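Local structure of DspB (Aggregatibacter actinomycetemcomitans, 1YHT) at residues H51-D56 / E114-N119. The protein hydrolyses terminal N-acetylhexosamine residues as a family 20 glycoside hydrolase and disperses biofilm, probably by cutting its N-acetylglucosamine polysaccharide. Sequence-based numbering, arbitrary orientation.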
ATOM      1  N   HIS A  51      -7.184   0.704  -1.805  1.00  6.15           N
ATOM      2  CA  HIS A  51      -5.986   0.034  -1.297  1.00  6.17           C
ATOM      3  C   HIS A  51      -5.628   0.653   0.049  1.00  6.34           C
ATOM      4  O   HIS A  51      -5.197   1.824   0.159  1.00  5.81           O
ATOM      5  CB  HIS A  51      -4.916   0.152  -2.415  1.00  5.90           C
ATOM      6  CG  HIS A  51      -3.510  -0.268  -2.053  1.00  6.20           C
ATOM      7  ND1 HIS A  51      -2.465  -0.122  -2.953  1.00  6.72           N
ATOM      8  CD2 HIS A  51      -2.958  -0.760  -0.912  1.00  7.44           C
ATOM      9  CE1 HIS A  51      -1.339  -0.512  -2.380  1.00  9.73           C
ATOM     10  NE2 HIS A  51      -1.600  -0.875  -1.133  1.00  5.30           N
ATOM     11  N   LEU A  52      -5.852  -0.138   1.092  1.00  7.04           N
ATOM     12  CA  LEU A  52      -5.738   0.331   2.476  1.00  7.27           C
ATOM     13  C   LEU A  52      -4.411  -0.036   3.059  1.00  6.41           C
ATOM     14  O   LEU A  52      -4.188  -1.196   3.463  1.00  5.01           O
ATOM     15  CB  LEU A  52      -6.837  -0.238   3.345  1.00  7.42           C
ATOM     16  CG  LEU A  52      -7.118   0.563   4.621  1.00 11.53           C
ATOM     17  CD1 LEU A  52      -7.695   1.969   4.293  1.00 15.23           C
ATOM     18  CD2 LEU A  52      -8.055  -0.189   5.563  1.00 11.66           C
ATOM     19  N   HIS A  53      -3.532   0.972   3.120  1.00  5.73           N
ATOM     20  CA  HIS A  53      -2.175   0.820   3.682  1.00  6.18           C
ATOM     21  C   HIS A  53      -2.253   1.140   5.166  1.00  6.17           C
ATOM     22  O   HIS A  53      -1.983   2.271   5.566  1.00  5.66           O
ATOM     23  CB  HIS A  53      -1.207   1.754   2.921  1.00  5.93           C
ATOM     24  CG  HIS A  53       0.242   1.555   3.271  1.00  6.00           C
ATOM     25  ND1 HIS A  53       1.083   0.740   2.539  1.00  7.15           N
ATOM     26  CD2 HIS A  53       0.996   2.080   4.262  1.00  6.39           C
ATOM     27  CE1 HIS A  53       2.292   0.768   3.081  1.00  8.07           C
ATOM     28  NE2 HIS A  53       2.266   1.576   4.130  1.00  5.57           N
ATOM     29  N   PHE A  54      -2.630   0.135   5.967  1.00  5.34           N
ATOM     30  CA  PHE A  54      -2.933   0.281   7.419  1.00  5.35           C
ATOM     31  C   PHE A  54      -1.797  -0.125   8.352  1.00  6.70           C
ATOM     32  O   PHE A  54      -1.912   0.036   9.568  1.00  5.86           O
ATOM     33  CB  PHE A  54      -4.221  -0.505   7.821  1.00  5.92           C
ATOM     34  CG  PHE A  54      -4.126  -1.993   7.611  1.00  5.01           C
ATOM     35  CD1 PHE A  54      -3.530  -2.816   8.561  1.00  3.86           C
ATOM     36  CD2 PHE A  54      -4.617  -2.564   6.468  1.00  4.27           C
ATOM     37  CE1 PHE A  54      -3.410  -4.155   8.340  1.00  7.87           C
ATOM     38  CE2 PHE A  54      -4.494  -3.907   6.261  1.00  7.99           C
ATOM     39  CZ  PHE A  54      -3.899  -4.702   7.206  1.00  7.79           C
ATOM     40  N   SER A  55      -0.698  -0.640   7.778  1.00  6.64           N
ATOM     41  CA  SER A  55       0.402  -1.174   8.574  1.00  7.37           C
ATOM     42  C   SER A  55       1.750  -0.606   8.025  1.00  7.49           C
ATOM     43  O   SER A  55       2.064  -0.747   6.835  1.00  7.14           O
ATOM     44  CB  SER A  55       0.384  -2.692   8.529  1.00  7.26           C
ATOM     45  OG  SER A  55       1.517  -3.256   9.185  1.00 11.16           O
ATOM     46  N   ASP A  56       2.516   0.044   8.895  1.00  7.28           N
ATOM     47  CA  ASP A  56       3.834   0.550   8.503  1.00  8.46           C
ATOM     48  C   ASP A  56       4.671   0.693   9.770  1.00  8.29           C
ATOM     49  O   ASP A  56       4.332   0.116  10.785  1.00  7.94           O
ATOM     50  CB  ASP A  56       3.731   1.869   7.695  1.00  7.99           C
ATOM     51  CG  ASP A  56       4.817   1.990   6.620  1.00  8.28           C
ATOM     52  OD1 ASP A  56       6.008   2.118   7.036  1.00  8.20           O
ATOM     53  OD2 ASP A  56       4.514   1.921   5.359  1.00  8.07           O
ATOM     54  N   GLU A 114      -3.295  -4.016   2.666  1.00  7.11           N
ATOM     55  CA  GLU A 114      -1.857  -4.145   2.501  1.00  7.37           C
ATOM     56  C   GLU A 114      -1.217  -4.418   3.830  1.00  7.63           C
ATOM     57  O   GLU A 114      -1.192  -3.544   4.718  1.00  7.12           O
ATOM     58  CB  GLU A 114      -1.169  -2.902   1.864  1.00  7.47           C
ATOM     59  CG  GLU A 114       0.320  -3.147   1.588  1.00  8.72           C
ATOM     60  CD  GLU A 114       1.125  -1.964   1.079  1.00 10.59           C
ATOM     61  OE1 GLU A 114       0.551  -0.933   0.660  1.00  9.41           O
ATOM     62  OE2 GLU A 114       2.382  -2.074   1.149  1.00  8.51           O
ATOM     63  N   LEU A 115      -0.648  -5.619   3.947  1.00  7.71           N
ATOM     64  CA  LEU A 115       0.157  -5.986   5.095  1.00  7.39           C
ATOM     65  C   LEU A 115       1.596  -5.981   4.602  1.00  7.23           C
ATOM     66  O   LEU A 115       2.040  -6.927   4.000  1.00  6.56           O
ATOM     67  CB  LEU A 115      -0.282  -7.368   5.618  1.00  7.60           C
ATOM     68  CG  LEU A 115       0.255  -7.796   6.980  1.00 10.62           C
ATOM     69  CD1 LEU A 115      -0.343  -6.940   8.080  1.00  9.21           C
ATOM     70  CD2 LEU A 115      -0.008  -9.285   7.216  1.00 11.09           C
ATOM     71  N   ASP A 116       2.293  -4.868   4.826  1.00  7.09           N
ATOM     72  CA  ASP A 116       3.583  -4.654   4.212  1.00  7.66           C
ATOM     73  C   ASP A 116       4.661  -5.484   4.954  1.00  7.27           C
ATOM     74  O   ASP A 116       4.609  -5.677   6.178  1.00  9.00           O
ATOM     75  CB  ASP A 116       3.939  -3.154   4.176  1.00  6.36           C
ATOM     76  CG  ASP A 116       4.996  -2.814   3.142  1.00 10.15           C
ATOM     77  OD1 ASP A 116       5.671  -3.748   2.622  1.00  9.74           O
ATOM     78  OD2 ASP A 116       5.171  -1.584   2.885  1.00  5.24           O
ATOM     79  N   SER A 117       5.574  -6.000   4.159  1.00  8.47           N
ATOM     80  CA  SER A 117       6.731  -6.776   4.609  1.00  8.26           C
ATOM     81  C   SER A 117       7.642  -6.935   3.402  1.00  9.54           C
ATOM     82  O   SER A 117       7.208  -6.730   2.254  1.00  8.76           O
ATOM     83  CB  SER A 117       6.335  -8.117   5.206  1.00  7.97           C
ATOM     84  OG  SER A 117       6.177  -9.144   4.240  1.00 11.15           O
ATOM     85  N   PRO A 118       8.930  -7.282   3.643  1.00  9.43           N
ATOM     86  CA  PRO A 118       9.582  -7.535   4.924  1.00  9.41           C
ATOM     87  C   PRO A 118       9.984  -6.317   5.729  1.00  9.26           C
ATOM     88  O   PRO A 118      10.337  -6.477   6.902  1.00  9.46           O
ATOM     89  CB  PRO A 118      10.879  -8.284   4.515  1.00 11.03           C
ATOM     90  CG  PRO A 118      11.156  -7.874   3.184  1.00  9.75           C
ATOM     91  CD  PRO A 118       9.837  -7.509   2.517  1.00 10.14           C
ATOM     92  N   ASN A 119       9.986  -5.137   5.111  1.00  8.95           N
ATOM     93  CA  ASN A 119      10.270  -3.876   5.818  1.00  8.61           C
ATOM     94  C   ASN A 119       8.915  -3.207   6.176  1.00  8.84           C
ATOM     95  O   ASN A 119       7.870  -3.866   6.096  1.00  5.87           O
ATOM     96  CB  ASN A 119      11.230  -3.023   4.950  1.00  8.74           C
ATOM     97  CG  ASN A 119      12.207  -2.144   5.781  1.00 10.21           C
ATOM     98  OD1 ASN A 119      13.466  -2.349   5.780  1.00 13.39           O
ATOM     99  ND2 ASN A 119      11.654  -1.150   6.468  1.00  6.09           N
TER
HETATM  100  O   HOH W   1       0.179  -1.198   4.984  1.00  4.83           O
HETATM  101  O   HOH W   2       3.443  -3.611   7.526  1.00  7.82           O
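Two histidines grip one oxygen of Glu-114. His-51 NE2 donates to Glu-114 OE1 at 2.8 Å, and His-53 ND1 reaches Glu-114 OE1 at 2.6 Å. They come from opposite faces of the carboxylate plane, His-51 on the anti side and 35° out of it, His-53 more steeply at 66°. With Trp-216 NE1 hydrogen-bonded to OE2, both oxygens are held, which limits the turning of the carboxylate. Glu-114 gets there with CG anti to its N (chi1 -174°) and an extended chain. His-53 NE2 donates in the ring plane to the anti lone pair of Asp-56 OD2 at 2.6 Å, completing a buried hydrogen-bonded chain Glu-114–His-53–Asp-56.

Among backbone groups, Glu-114 N donates to Leu-52 O at 3.1 Å. Past residue 53 a water, lying over the His-53 ring face, accepts from Ser-55 N and donates to Glu-114 O (2.7 Å).

Glu-114 O lies over one Phe-54 ring face, offset toward the rim; the apolar contact is Phe-54 CE1 with Leu-115 CD1 at 4.2 Å.

Strands 49-53 and 110-117 are parallel neighbours in the TIM barrel, and these side chains lie at their C-terminal ends, where such barrels carry their active sites. Strand 18-24 flanks both histidines; helices 122-132 and 154-171 cover Leu-115.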